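Macrolide export ATP-binding/permease protein MacB (Actinobacillus actinomycetemcomitans, PDB 3FTJ) probably exports macrolides, powered by ATP hydrolysis, as the non-canonical ABC transporter of the tripartite MacAB-TdeA efflux system, here represented by its periplasmic region. Local coordinates at residues L156-Y160 and S161-N165; D182-S186 and T187-K191. All coordinates share one frame; numbering follows the deposited sequence.

Overall arrangement
Contacts 1 and 2 are both places where a strand or loop gives way to the first turn of a helix, and both fall in the MacB-like periplasmic core domain. Contact 1 joins strand 155-159 to helix 160-168 in buried surroundings, its centre about 11 Å from the centre of the chain. Contact 2, about 21 Å from that centre and on the opposite side of it, starts helix 186-201 at the surface, after strand 175-180. The contact centres are about 29 Å apart and their nearest atoms about 20 Å, so they do not touch. The mixed sheet connects them: strand 49-64 pairs with strand 175-180 and also with strand 67-77, which runs parallel to strand 155-159.

Contact 1 of 2, residues L156-Y160 and S161-N165; sequences LYSPY and STVLN
Pro-159 meets Thr-162 and Val-163 where strand 155-159 turns into helix 160-168, with Pro-159 at the N-cap position; the axes of 156-159 and 161-165 lie at 85°, so the chain bends almost squarely. Two backbone bonds close the first turn. Val-163 N gives to Pro-159 O at 3.1 Å, and Leu-164 N gives to Tyr-160 O at 2.9 Å. As a proline, Pro-159 offers no side-chain acceptor to the first turn.

Side-chain packing follows the same turn. The Pro-159 ring crosses the Thr-162 side chain obliquely and touches its hydroxyl oxygen by van der Waals contact, Pro-159 CB and CG each 3.5 Å from Thr-162 OG1. Val-163 CG2 comes within 3.9 Å of Ser-158 CB. In Tyr-160, chi1 of 68° sets CG between the backbone N and the carbonyl carbon and brings the ring close to the peptide that follows, Tyr-160 CD1 3.0 Å from Ser-161 N.

Three hydroxyls find their polar partners beyond the turn: those of Ser-158, Ser-161 and Thr-162 hydrogen-bond the backbone oxygens of Val-106, Val-100 and Asn-104. They tie the strand-helix junction to helix 97-102, to the loop after it and to strand 106-110. Leu-164 CD1 sits at the edge of the Tyr-160 ring, near its plane, 4.0 Å from Tyr-160 CD1.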
loop_
_atom_site.group_PDB
_atom_site.type_symbol
_atom_site.label_atom_id
_atom_site.label_comp_id
_atom_site.label_asym_id
_atom_site.label_seq_id
_atom_site.Cartn_x
_atom_site.Cartn_y
_atom_site.Cartn_z
ATOM N N LEU A 156 -6.892 1.546 -8.519
ATOM C CA LEU A 156 -6.166 2.734 -8.961
ATOM C C LEU A 156 -5.158 3.146 -7.887
ATOM O O LEU A 156 -5.466 3.099 -6.697
ATOM C CB LEU A 156 -7.114 3.900 -9.244
ATOM C CG LEU A 156 -8.409 3.707 -10.041
ATOM C CD1 LEU A 156 -8.659 4.966 -10.852
ATOM C CD2 LEU A 156 -8.372 2.518 -10.961
ATOM N N TYR A 157 -3.967 3.563 -8.310
ATOM C CA TYR A 157 -2.911 3.936 -7.374
ATOM C C TYR A 157 -2.482 5.384 -7.540
ATOM O O TYR A 157 -2.109 5.809 -8.630
ATOM C CB TYR A 157 -1.701 3.018 -7.545
ATOM C CG TYR A 157 -2.055 1.552 -7.460
ATOM C CD1 TYR A 157 -2.262 0.942 -6.235
ATOM C CD2 TYR A 157 -2.194 0.785 -8.602
ATOM C CE1 TYR A 157 -2.588 -0.395 -6.143
ATOM C CE2 TYR A 157 -2.523 -0.556 -8.524
ATOM C CZ TYR A 157 -2.716 -1.139 -7.289
ATOM O OH TYR A 157 -3.039 -2.470 -7.200
ATOM N N SER A 158 -2.519 6.123 -6.440
ATOM C CA SER A 158 -2.267 7.556 -6.442
ATOM C C SER A 158 -1.363 7.863 -5.253
ATOM O O SER A 158 -1.248 7.039 -4.346
ATOM C CB SER A 158 -3.609 8.288 -6.326
ATOM O OG SER A 158 -3.508 9.658 -6.636
ATOM N N PRO A 159 -0.698 9.031 -5.245
ATOM C CA PRO A 159 0.185 9.298 -4.100
ATOM C C PRO A 159 -0.602 9.385 -2.804
ATOM O O PRO A 159 -1.690 9.977 -2.799
ATOM C CB PRO A 159 0.788 10.670 -4.432
ATOM C CG PRO A 159 0.678 10.788 -5.927
ATOM C CD PRO A 159 -0.614 10.091 -6.265
ATOM N N TYR A 160 -0.067 8.811 -1.727
ATOM C CA TYR A 160 -0.722 8.874 -0.419
ATOM C C TYR A 160 -1.060 10.314 -0.043
ATOM O O TYR A 160 -2.085 10.569 0.588
ATOM C CB TYR A 160 0.135 8.228 0.684
ATOM C CG TYR A 160 1.417 8.982 1.032
ATOM C CD1 TYR A 160 1.390 10.108 1.839
ATOM C CD2 TYR A 160 2.653 8.562 0.540
ATOM C CE1 TYR A 160 2.565 10.812 2.151
ATOM C CE2 TYR A 160 3.832 9.249 0.844
ATOM C CZ TYR A 160 3.778 10.375 1.651
ATOM O OH TYR A 160 4.935 11.059 1.965
ATOM N N SER A 161 -0.194 11.249 -0.434
ATOM C CA SER A 161 -0.375 12.659 -0.099
ATOM C C SER A 161 -1.615 13.243 -0.781
ATOM O O SER A 161 -2.423 13.929 -0.150
ATOM C CB SER A 161 0.873 13.456 -0.487
ATOM O OG SER A 161 1.240 13.187 -1.832
ATOM N N THR A 162 -1.756 12.963 -2.070
ATOM C CA THR A 162 -2.929 13.378 -2.839
ATOM C C THR A 162 -4.226 12.833 -2.257
ATOM O O THR A 162 -5.216 13.550 -2.135
ATOM C CB THR A 162 -2.825 12.889 -4.283
ATOM O OG1 THR A 162 -1.532 13.225 -4.797
ATOM C CG2 THR A 162 -3.899 13.538 -5.151
ATOM N N VAL A 163 -4.213 11.559 -1.889
ATOM C CA VAL A 163 -5.410 10.909 -1.379
ATOM C C VAL A 163 -5.783 11.440 0.005
ATOM O O VAL A 163 -6.949 11.699 0.286
ATOM C CB VAL A 163 -5.246 9.380 -1.374
ATOM C CG1 VAL A 163 -6.402 8.714 -0.665
ATOM C CG2 VAL A 163 -5.161 8.892 -2.789
ATOM N N LEU A 164 -4.784 11.627 0.855
ATOM C CA LEU A 164 -5.012 12.154 2.188
ATOM C C LEU A 164 -5.461 13.608 2.097
ATOM O O LEU A 164 -6.425 14.003 2.730
ATOM C CB LEU A 164 -3.734 12.058 3.034
ATOM C CG LEU A 164 -3.304 10.661 3.495
ATOM C CD1 LEU A 164 -1.906 10.700 4.075
ATOM C CD2 LEU A 164 -4.304 10.089 4.510
ATOM N N ASN A 165 -4.744 14.406 1.315
ATOM C CA ASN A 165 -5.006 15.840 1.257
ATOM C C ASN A 165 -6.353 16.162 0.600
ATOM O O ASN A 165 -7.049 17.075 1.024
ATOM C CB ASN A 165 -3.862 16.576 0.542
ATOM C CG ASN A 165 -2.578 16.644 1.378
ATOM O OD1 ASN A 165 -2.617 16.606 2.608
ATOM N ND2 ASN A 165 -1.433 16.762 0.701
#

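Contact 2 of 2, residues D182-S186 and T187-K191; sequences DDVNS and TVAEK
Asn-185 is the N-cap of helix 186-201, its side chain reaching over the first turn to take the backbone N-H groups of Thr-187 and Val-188. CG stands anti to the backbone N (chi1 -177°), which carries the amide forward to the helix end, and OD1 is the atom that does the capping. Its firmer bond comes from Val-188 N at 3.1 Å with an N-H...O angle of 152°; this donor stands above the amide carbonyl plane, well off the lone-pair directions. Thr-187 N is nearer, at 2.8 Å from Asn-185 OD1, but its N-H is badly aimed and the bond is weak. One oxygen thus serves two N-H groups at the start of the helix, where the helix dipole would probably favour a partial negative charge.

The side chains of Asn-185 and Val-188 cross at about a right angle. Val-188 CG2 lies against the root of the amide, 3.8 Å from Asn-185 CB and equally far from Asn-185 CG. Thr-187 CB also lies close to the cap, 3.2 Å from Asn-185 OD1.

Backbone bonds carry the turn onward from the cap. Asn-185 O accepts from Ala-189 N, while Val-188 N makes a weak second bond to the same oxygen. Glu-190 N then bonds to Ser-186 O, and Glu-190 OE1 is hydrogen-bonded to Asn-210 ND2; Ser-186 and Glu-190 both rest on Met-16 of strand 15-20. The loop also meets the helix through a hydrophobic touch: Val-184, just ahead of the cap, places its CG2 methyl 4.3 Å from the buried Ala-189 CB.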
loop_
_atom_site.group_PDB
_atom_site.type_symbol
_atom_site.label_atom_id
_atom_site.label_comp_id
_atom_site.label_asym_id
_atom_site.label_seq_id
_atom_site.Cartn_x
_atom_site.Cartn_y
_atom_site.Cartn_z
ATOM N N ASP A 182 18.999 -5.243 3.351
ATOM C CA ASP A 182 19.400 -6.567 2.897
ATOM C C ASP A 182 20.276 -7.288 3.927
ATOM O O ASP A 182 20.203 -8.508 4.069
ATOM C CB ASP A 182 20.135 -6.466 1.553
ATOM C CG ASP A 182 19.377 -5.630 0.525
ATOM O OD1 ASP A 182 20.016 -5.154 -0.442
ATOM O OD2 ASP A 182 18.147 -5.446 0.682
ATOM N N ASP A 183 21.094 -6.531 4.654
ATOM C CA ASP A 183 22.081 -7.131 5.549
ATOM C C ASP A 183 21.690 -7.158 7.032
ATOM O O ASP A 183 22.564 -7.209 7.896
ATOM C CB ASP A 183 23.450 -6.452 5.377
ATOM C CG ASP A 183 23.400 -4.951 5.626
ATOM O OD1 ASP A 183 22.605 -4.514 6.485
ATOM O OD2 ASP A 183 24.155 -4.207 4.959
ATOM N N VAL A 184 20.392 -7.141 7.331
ATOM C CA VAL A 184 19.955 -7.183 8.730
ATOM C C VAL A 184 19.055 -8.376 9.040
ATOM O O VAL A 184 18.248 -8.799 8.205
ATOM C CB VAL A 184 19.248 -5.872 9.170
ATOM C CG1 VAL A 184 18.060 -5.595 8.290
ATOM C CG2 VAL A 184 18.801 -5.964 10.626
ATOM N N ASN A 185 19.214 -8.910 10.247
ATOM C CA ASN A 185 18.423 -10.034 10.742
ATOM C C ASN A 185 16.933 -9.698 10.832
ATOM O O ASN A 185 16.523 -8.852 11.625
ATOM C CB ASN A 185 18.954 -10.460 12.117
ATOM C CG ASN A 185 18.236 -11.675 12.680
ATOM O OD1 ASN A 185 17.009 -11.684 12.835
ATOM N ND2 ASN A 185 19.008 -12.704 13.013
ATOM N N SER A 186 16.130 -10.374 10.019
ATOM C CA SER A 186 14.703 -10.088 9.914
ATOM C C SER A 186 13.993 -10.100 11.273
ATOM O O SER A 186 13.121 -9.271 11.533
ATOM C CB SER A 186 14.047 -11.085 8.958
ATOM O OG SER A 186 12.674 -10.805 8.785
ATOM N N THR A 187 14.370 -11.038 12.135
ATOM C CA THR A 187 13.782 -11.126 13.464
ATOM C C THR A 187 14.139 -9.914 14.325
ATOM O O THR A 187 13.308 -9.407 15.081
ATOM C CB THR A 187 14.232 -12.402 14.195
ATOM O OG1 THR A 187 13.639 -13.555 13.574
ATOM C CG2 THR A 187 13.809 -12.343 15.637
ATOM N N VAL A 188 15.382 -9.457 14.214
ATOM C CA VAL A 188 15.836 -8.293 14.972
ATOM C C VAL A 188 15.154 -7.030 14.451
ATOM O O VAL A 188 14.754 -6.166 15.226
ATOM C CB VAL A 188 17.365 -8.112 14.878
ATOM C CG1 VAL A 188 17.772 -6.764 15.449
ATOM C CG2 VAL A 188 18.091 -9.255 15.590
ATOM N N ALA A 189 15.018 -6.937 13.131
ATOM C CA ALA A 189 14.370 -5.788 12.508
ATOM C C ALA A 189 12.912 -5.676 12.942
ATOM O O ALA A 189 12.428 -4.583 13.246
ATOM C CB ALA A 189 14.471 -5.875 10.999
ATOM N N GLU A 190 12.211 -6.806 12.976
ATOM C CA GLU A 190 10.827 -6.797 13.431
ATOM C C GLU A 190 10.762 -6.248 14.845
ATOM O O GLU A 190 9.932 -5.392 15.144
ATOM C CB GLU A 190 10.200 -8.194 13.374
ATOM C CG GLU A 190 8.816 -8.256 14.007
ATOM C CD GLU A 190 8.064 -9.535 13.673
ATOM O OE1 GLU A 190 8.444 -10.215 12.693
ATOM O OE2 GLU A 190 7.093 -9.857 14.394
ATOM N N LYS A 191 11.655 -6.725 15.708
ATOM C CA LYS A 191 11.649 -6.324 17.110
ATOM C C LYS A 191 11.903 -4.833 17.296
ATOM O O LYS A 191 11.218 -4.184 18.081
ATOM C CB LYS A 191 12.681 -7.123 17.913
ATOM C CG LYS A 191 12.301 -8.580 18.132
ATOM C CD LYS A 191 13.367 -9.316 18.936
ATOM C CE LYS A 191 13.567 -8.685 20.316
ATOM N NZ LYS A 191 14.686 -9.331 21.083
#